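Uncharacterized protein (Ruminococcus gnavus, PDB 4QAN) is of unknown function but has a cystatin-like fold as a divergent member of the NTF2-like superfamily, and can bind magnesium. Local coordinates at residues Ser84-Leu89 and Leu297-Met302; Leu136-Val141 and Val162-Asn167; Val322-Gly327 and Gly339-Arg344. All blocks are in the same frame, centred on the assembly; numbering follows the deposited sequence.

Contact 1: residues Ser84-Leu89 and Leu297-Met302; sequences SYYFPL and LNPEYM
P299 and the ring of Y85 make the apolar centre. P299 CB lies over one face of the ring, 3.8 Å from its centroid and 24° off the ring normal, which is a CH-pi contact. P299 CG sits beside it, 3.5 Å from Y85 CB. CG of Y85 stands anti to the backbone N (chi1 176°), and this carries the ring to the proline. The two side chains run past each other in opposite directions. M302, a selenomethionine, crosses the far end of Y85 at about a right angle. Its CB is 3.6 Å from Y85 OH. Y86 also touches P299, with Y86 CE2 3.8 Å from P299 CG.

The polar edge follows. Y86 OH donates a hydrogen bond of 2.6 Å to L297 O, which lies at the edge of the Y86 ring, in its plane. The donor is tilted only 17° from the carbonyl plane. Y85 OH is hydrogen-bonded to I232 O. L271 and L275 of helix 254-275 pack on M302.

The contact joins the 3-10 turn 84-86, which leads into helix 87-108, to the loop between helix 287-296 and strand 305-314. P299 packs against both tyrosines, while both tyrosine hydroxyls are hydrogen-bonded to backbone carbonyls. The two tyrosines thus combine apolar packing with hydrogen bonding.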
# COMPACT_ATOMS: atom_id res chain seq x y z
N SER A 84 14.70 0.72 3.59
CA SER A 84 14.01 -0.58 3.54
C SER A 84 13.09 -0.84 4.76
O SER A 84 12.13 -1.59 4.64
CB SER A 84 15.00 -1.72 3.29
OG SER A 84 16.00 -1.76 4.28
N TYR A 85 13.37 -0.19 5.90
CA TYR A 85 12.45 -0.13 7.05
C TYR A 85 10.96 -0.04 6.66
O TYR A 85 10.12 -0.69 7.27
CB TYR A 85 12.82 1.08 7.92
CG TYR A 85 11.92 1.34 9.11
CD1 TYR A 85 10.73 2.06 8.97
CD2 TYR A 85 12.27 0.90 10.37
CE1 TYR A 85 9.92 2.32 10.07
CE2 TYR A 85 11.47 1.14 11.47
CZ TYR A 85 10.29 1.84 11.33
OH TYR A 85 9.50 2.07 12.43
N TYR A 86 10.64 0.77 5.66
CA TYR A 86 9.25 1.00 5.27
C TYR A 86 8.56 -0.11 4.48
O TYR A 86 7.35 0.00 4.22
CB TYR A 86 9.16 2.29 4.47
CG TYR A 86 9.40 3.55 5.27
CD1 TYR A 86 8.57 3.88 6.33
CD2 TYR A 86 10.43 4.43 4.95
CE1 TYR A 86 8.76 5.04 7.06
CE2 TYR A 86 10.61 5.60 5.67
CZ TYR A 86 9.77 5.89 6.72
OH TYR A 86 9.95 7.05 7.45
N PHE A 87 9.28 -1.18 4.14
CA PHE A 87 8.82 -2.13 3.12
C PHE A 87 7.39 -2.64 3.34
O PHE A 87 6.57 -2.57 2.44
CB PHE A 87 9.81 -3.30 2.95
CG PHE A 87 9.34 -4.37 1.98
CD1 PHE A 87 9.63 -4.29 0.62
CD2 PHE A 87 8.58 -5.45 2.43
CE1 PHE A 87 9.17 -5.25 -0.27
CE2 PHE A 87 8.13 -6.42 1.54
CZ PHE A 87 8.42 -6.33 0.19
N PRO A 88 7.09 -3.15 4.53
CA PRO A 88 5.71 -3.65 4.65
C PRO A 88 4.63 -2.58 4.40
O PRO A 88 3.53 -2.92 3.92
CB PRO A 88 5.64 -4.16 6.09
CG PRO A 88 7.09 -4.47 6.45
CD PRO A 88 7.88 -3.39 5.75
N LEU A 89 4.91 -1.31 4.71
CA LEU A 89 3.91 -0.25 4.46
C LEU A 89 3.74 -0.01 2.95
O LEU A 89 2.63 0.18 2.48
CB LEU A 89 4.29 1.05 5.17
CG LEU A 89 4.56 0.97 6.67
CD1 LEU A 89 4.48 2.35 7.31
CD2 LEU A 89 3.59 0.02 7.35
N LEU A 297 12.66 11.90 5.83
CA LEU A 297 11.86 10.68 6.01
C LEU A 297 12.66 9.50 6.58
O LEU A 297 12.11 8.41 6.77
CB LEU A 297 11.21 10.27 4.68
CG LEU A 297 10.26 11.28 4.04
CD1 LEU A 297 9.90 10.88 2.62
CD2 LEU A 297 9.01 11.43 4.89
N ASN A 298 13.95 9.68 6.83
CA ASN A 298 14.79 8.63 7.40
C ASN A 298 14.19 8.09 8.71
O ASN A 298 14.01 8.86 9.65
CB ASN A 298 16.21 9.16 7.64
CG ASN A 298 17.20 8.08 8.05
OD1 ASN A 298 16.83 6.98 8.44
ND2 ASN A 298 18.46 8.41 7.96
N PRO A 299 13.87 6.79 8.76
CA PRO A 299 13.25 6.24 9.96
C PRO A 299 14.24 5.70 11.01
O PRO A 299 13.81 5.12 12.00
CB PRO A 299 12.40 5.10 9.40
CG PRO A 299 13.22 4.59 8.25
CD PRO A 299 13.92 5.79 7.68
N GLU A 300 15.54 5.90 10.82
CA GLU A 300 16.54 5.31 11.72
C GLU A 300 16.34 5.70 13.19
O GLU A 300 16.85 5.01 14.08
CB GLU A 300 17.96 5.69 11.30
CG GLU A 300 18.29 7.15 11.58
CD GLU A 300 19.62 7.62 11.03
OE1 GLU A 300 20.49 6.78 10.69
OE2 GLU A 300 19.79 8.86 10.94
N TYR A 301 15.64 6.81 13.45
CA TYR A 301 15.43 7.28 14.83
C TYR A 301 14.13 6.78 15.47
O TYR A 301 13.84 7.12 16.64
CB TYR A 301 15.49 8.79 14.88
CG TYR A 301 16.83 9.35 14.47
CD1 TYR A 301 17.96 9.09 15.23
CD2 TYR A 301 16.97 10.13 13.33
CE1 TYR A 301 19.20 9.60 14.88
CE2 TYR A 301 18.20 10.66 12.97
CZ TYR A 301 19.32 10.38 13.75
OH TYR A 301 20.56 10.88 13.42
N MSE A 302 13.37 5.97 14.73
CA MSE A 302 12.19 5.30 15.27
C MSE A 302 12.55 4.37 16.41
O MSE A 302 11.70 4.03 17.24
CB MSE A 302 11.44 4.52 14.18
CG MSE A 302 10.77 5.45 13.18
SE MSE A 302 9.36 6.48 14.08
CE MSE A 302 9.51 8.04 12.91

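Contact 2: residues Leu136-Val141 and Val162-Asn167; sequences LAAQEV and VQYEKN
Q139 and E140 meet Q163 at the open end of the antiparallel beta hairpin 140-150/153-164. The segment 136-141 leads out of helix 126-135, which ends in a Schellman motif with A137 as the C-prime residue. The segment 162-167 leaves its strand through a type I' turn, Y164 to N167.

Two backbone bonds link the segments. Q163 N donates to E140 O at 2.8 Å. Q139 N donates to Q163 O at 2.9 Å, but this bond is bent to 136° at the hydrogen. V141 and V162 form a non-hydrogen-bonded pair, and V162 bonds on its other side to K169 of strand 167-172.

The side chain of Q139 reaches the turn. CG stands anti to the carbonyl carbon (chi1 -65°), and the chain is extended beyond it. Its OE1 accepts from K166 N at 2.6 Å, with the donor tilted 21° from the amide carbonyl plane. E165 N is also close to OE1, but its angle is too poor for a bond. The turn is therefore tied both by its own Y164-N167 backbone bonds and by a glutamine from the other segment.

Y164 reaches the residue after helix 126-135. Its OH donates to L136 O at 3.0 Å, and this oxygen lies at the ring edge. A138 CB sits over one face of the ring, toward the rim. T55 and Q58 of helix 52-58 also touch Y164.

Apolar contacts fill the V162 side. L136 CD1 is 3.9 Å from V162 CG2. H171 touches both L136 and V162. The tightest carbon pair is A138 CB to V162 CG2, 3.2 Å, shorter than usual van der Waals contact.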
# COMPACT_ATOMS: atom_id res chain seq x y z
N LEU A 136 10.76 5.23 -12.36
CA LEU A 136 10.71 3.90 -11.78
C LEU A 136 12.08 3.28 -11.55
O LEU A 136 12.18 2.19 -10.97
CB LEU A 136 9.85 3.00 -12.67
CG LEU A 136 8.39 3.44 -12.87
CD1 LEU A 136 7.70 2.55 -13.89
CD2 LEU A 136 7.64 3.39 -11.56
N ALA A 137 13.14 3.98 -11.99
CA ALA A 137 14.50 3.43 -12.04
C ALA A 137 14.52 2.08 -12.77
O ALA A 137 15.17 1.12 -12.34
CB ALA A 137 15.08 3.30 -10.64
N ALA A 138 13.80 2.03 -13.89
CA ALA A 138 13.57 0.80 -14.62
C ALA A 138 14.49 0.69 -15.83
O ALA A 138 14.92 1.70 -16.38
CB ALA A 138 12.12 0.73 -15.07
N GLN A 139 14.76 -0.54 -16.24
CA GLN A 139 15.54 -0.78 -17.45
C GLN A 139 14.78 -0.30 -18.68
O GLN A 139 15.32 0.44 -19.49
CB GLN A 139 15.87 -2.26 -17.59
CG GLN A 139 16.77 -2.79 -16.50
CD GLN A 139 17.26 -4.19 -16.82
OE1 GLN A 139 16.45 -5.10 -17.07
NE2 GLN A 139 18.57 -4.38 -16.84
N GLU A 140 13.53 -0.73 -18.82
CA GLU A 140 12.63 -0.25 -19.87
C GLU A 140 11.22 -0.02 -19.31
O GLU A 140 10.76 -0.77 -18.45
CB GLU A 140 12.50 -1.26 -21.02
CG GLU A 140 13.79 -1.64 -21.74
CD GLU A 140 13.52 -2.27 -23.11
OE1 GLU A 140 12.46 -1.96 -23.72
OE2 GLU A 140 14.36 -3.07 -23.58
N VAL A 141 10.55 1.02 -19.80
CA VAL A 141 9.11 1.17 -19.66
C VAL A 141 8.49 1.06 -21.04
O VAL A 141 8.99 1.63 -22.00
CB VAL A 141 8.72 2.53 -19.02
CG1 VAL A 141 7.24 2.84 -19.22
CG2 VAL A 141 9.04 2.53 -17.54
N VAL A 162 6.70 -2.61 -17.18
CA VAL A 162 8.03 -2.20 -16.74
C VAL A 162 8.99 -3.38 -16.72
O VAL A 162 8.58 -4.51 -16.47
CB VAL A 162 7.97 -1.46 -15.37
CG1 VAL A 162 7.55 -2.40 -14.24
CG2 VAL A 162 9.29 -0.79 -15.06
N GLN A 163 10.26 -3.13 -17.06
CA GLN A 163 11.29 -4.15 -17.00
C GLN A 163 12.34 -3.82 -15.93
O GLN A 163 12.86 -2.69 -15.86
CB GLN A 163 11.99 -4.31 -18.35
CG GLN A 163 12.80 -5.60 -18.45
CD GLN A 163 13.75 -5.61 -19.65
OE1 GLN A 163 14.50 -4.66 -19.86
NE2 GLN A 163 13.72 -6.69 -20.42
N TYR A 164 12.62 -4.82 -15.09
CA TYR A 164 13.74 -4.77 -14.16
C TYR A 164 14.52 -6.07 -14.31
O TYR A 164 13.93 -7.14 -14.31
CB TYR A 164 13.27 -4.68 -12.72
CG TYR A 164 12.49 -3.44 -12.35
CD1 TYR A 164 13.13 -2.30 -11.87
CD2 TYR A 164 11.11 -3.43 -12.43
CE1 TYR A 164 12.41 -1.17 -11.50
CE2 TYR A 164 10.38 -2.31 -12.08
CZ TYR A 164 11.03 -1.19 -11.61
OH TYR A 164 10.27 -0.09 -11.25
N GLU A 165 15.84 -5.95 -14.43
CA GLU A 165 16.74 -7.09 -14.57
C GLU A 165 16.23 -8.11 -15.59
O GLU A 165 16.25 -9.32 -15.35
CB GLU A 165 16.98 -7.75 -13.21
CG GLU A 165 17.38 -6.75 -12.13
CD GLU A 165 18.37 -7.32 -11.13
OE1 GLU A 165 19.57 -7.47 -11.48
OE2 GLU A 165 17.96 -7.60 -9.98
N LYS A 166 15.79 -7.60 -16.74
CA LYS A 166 15.40 -8.42 -17.88
C LYS A 166 14.08 -9.17 -17.68
O LYS A 166 13.78 -10.10 -18.42
CB LYS A 166 16.53 -9.40 -18.25
CG LYS A 166 17.94 -8.88 -17.97
CD LYS A 166 19.00 -9.54 -18.83
CE LYS A 166 19.46 -8.60 -19.94
NZ LYS A 166 20.46 -9.24 -20.83
N ASN A 167 13.28 -8.75 -16.69
CA ASN A 167 11.99 -9.40 -16.41
C ASN A 167 10.88 -8.38 -16.38
O ASN A 167 10.98 -7.37 -15.68
CB ASN A 167 12.03 -10.10 -15.06
CG ASN A 167 12.97 -11.27 -15.05
OD1 ASN A 167 13.18 -11.95 -16.06
ND2 ASN A 167 13.55 -11.54 -13.88

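Contact 3: residues Val322-Gly327 and Gly339-Arg344; sequences VKQYAG and GYTLCR
V322-G327 and G339-R344 pair as antiparallel strands, their axes 4.6 Å apart at closest approach and 151° between their directions. Four backbone hydrogen bonds join K323 with L342 and Y325 with Y340, two per pair. All are nearly straight at the hydrogen.

V322, Q324, T341 and C343 share one face of the sheet. V322 CG1 is 3.6 Å from T341 CG2, and the two side chains meet at a slant. V322 CG1 stands anti to the backbone N (chi1 169°), which carries it toward the threonine. The other branch, V322 CG2, lies 4.0 Å from C343 CB. With an alanine here, T341 CG2 and C343 CB would probably lose their methyl partners, leaving a gap beside the threonine. Q324 and T341 run side by side and point the same way, with Q324 CG 3.6 Å from T341 OG1. Their polar ends turn to the loop after strand 349-353: Q324 OE1 accepts from A358 N, and T341 OG1 is hydrogen-bonded to S355 O.

Y325, Y340 and L342 lie on the other face. L342 CD1 approaches Y325 CD1 to 3.3 Å, and the two side chains cross at about a right angle. Helix 221-234 packs on this face, where P221 touches Y325 and L342, and V225 and I229 touch Y340. The hydroxyl of Y340 is hydrogen-bonded to that of Y329.

The Q324 side chain is about 9 Å from that of S360, a magnesium site residue in a structure of this protein, with no metal bound here. A beta hairpin in a mixed sheet packed against a helix is consistent with the cystatin-like fold.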
# COMPACT_ATOMS: atom_id res chain seq x y z
N VAL A 322 -15.17 -1.93 22.85
CA VAL A 322 -14.40 -0.90 22.17
C VAL A 322 -14.02 0.24 23.11
O VAL A 322 -14.87 0.82 23.77
CB VAL A 322 -15.10 -0.41 20.89
CG1 VAL A 322 -14.45 0.84 20.32
CG2 VAL A 322 -15.04 -1.52 19.84
N LYS A 323 -12.72 0.53 23.19
CA LYS A 323 -12.20 1.51 24.12
C LYS A 323 -11.17 2.45 23.49
O LYS A 323 -10.33 2.03 22.69
CB LYS A 323 -11.60 0.81 25.33
CG LYS A 323 -12.63 -0.02 26.07
CD LYS A 323 -12.14 -0.49 27.43
CE LYS A 323 -13.24 -1.28 28.13
NZ LYS A 323 -14.39 -0.43 28.57
N GLN A 324 -11.24 3.72 23.87
CA GLN A 324 -10.29 4.71 23.38
C GLN A 324 -9.19 4.98 24.40
O GLN A 324 -9.44 5.10 25.61
CB GLN A 324 -11.00 6.01 23.03
CG GLN A 324 -11.78 5.93 21.75
CD GLN A 324 -12.56 7.21 21.48
OE1 GLN A 324 -11.98 8.28 21.31
NE2 GLN A 324 -13.87 7.09 21.43
N TYR A 325 -7.97 5.09 23.89
CA TYR A 325 -6.80 5.26 24.72
C TYR A 325 -5.92 6.33 24.08
O TYR A 325 -5.89 6.44 22.85
CB TYR A 325 -6.04 3.92 24.84
CG TYR A 325 -6.62 3.00 25.90
CD1 TYR A 325 -7.71 2.17 25.63
CD2 TYR A 325 -6.07 2.97 27.19
CE1 TYR A 325 -8.24 1.35 26.61
CE2 TYR A 325 -6.60 2.15 28.17
CZ TYR A 325 -7.68 1.34 27.88
OH TYR A 325 -8.19 0.53 28.87
N ALA A 326 -5.21 7.09 24.91
CA ALA A 326 -4.21 8.05 24.45
C ALA A 326 -2.82 7.51 24.66
O ALA A 326 -2.53 6.93 25.69
CB ALA A 326 -4.37 9.37 25.19
N GLY A 327 -1.96 7.67 23.66
CA GLY A 327 -0.54 7.34 23.77
C GLY A 327 0.22 8.62 24.06
O GLY A 327 0.01 9.64 23.38
N GLY A 339 -3.90 9.15 19.56
CA GLY A 339 -5.09 8.43 19.97
C GLY A 339 -5.23 7.06 19.35
O GLY A 339 -4.84 6.84 18.20
N TYR A 340 -5.78 6.14 20.13
CA TYR A 340 -6.07 4.78 19.68
C TYR A 340 -7.51 4.43 19.99
O TYR A 340 -8.09 4.93 20.96
CB TYR A 340 -5.19 3.76 20.41
CG TYR A 340 -3.73 3.83 20.08
CD1 TYR A 340 -2.90 4.73 20.73
CD2 TYR A 340 -3.18 2.98 19.15
CE1 TYR A 340 -1.55 4.79 20.45
CE2 TYR A 340 -1.84 3.03 18.85
CZ TYR A 340 -1.03 3.93 19.52
OH TYR A 340 0.30 3.97 19.21
N THR A 341 -8.09 3.58 19.16
CA THR A 341 -9.38 2.97 19.45
C THR A 341 -9.08 1.49 19.39
O THR A 341 -8.54 1.02 18.38
CB THR A 341 -10.48 3.36 18.44
OG1 THR A 341 -10.71 4.77 18.47
CG2 THR A 341 -11.78 2.65 18.76
N LEU A 342 -9.37 0.78 20.47
CA LEU A 342 -9.04 -0.65 20.59
C LEU A 342 -10.29 -1.50 20.72
O LEU A 342 -11.29 -1.05 21.31
CB LEU A 342 -8.16 -0.86 21.81
CG LEU A 342 -6.85 -0.06 21.71
CD1 LEU A 342 -6.53 0.59 23.04
CD2 LEU A 342 -5.72 -0.95 21.23
N CYS A 343 -10.22 -2.71 20.16
CA CYS A 343 -11.34 -3.65 20.18
C CYS A 343 -10.93 -5.01 20.77
O CYS A 343 -9.84 -5.53 20.49
CB CYS A 343 -11.96 -3.83 18.79
SG CYS A 343 -10.79 -4.45 17.55
N ARG A 344 -11.84 -5.55 21.56
CA ARG A 344 -11.65 -6.79 22.31
C ARG A 344 -12.11 -7.94 21.45
O ARG A 344 -13.27 -8.02 21.12
CB ARG A 344 -12.50 -6.72 23.59
CG ARG A 344 -12.38 -7.87 24.60
CD ARG A 344 -13.23 -7.52 25.82
NE ARG A 344 -13.43 -8.61 26.78
CZ ARG A 344 -12.55 -8.98 27.72
NH1 ARG A 344 -11.37 -8.38 27.85
NH2 ARG A 344 -12.86 -9.98 28.54

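How the contacts relate
The three contacts are spread along one chain. Contact 1 joins residues 208 positions apart, and contact 2 falls within the sequence it spans. Contact 3 follows contact 1. Contact 2 belongs to the antiparallel sheet that includes strands 140-150 and 153-164. Contact 3 belongs to a separate mixed sheet with strands 322-331 and 334-344. Their centres are about 44 Å apart, on opposite sides of the chain's centre. Contact 1 lies about 24 Å from contact 2 and about 25 Å from contact 3, centre to centre, and touches neither. Contacts 2 and 3 are thus local hairpin pairings in two sheets, while contact 1 ties the earlier and later parts of the chain together.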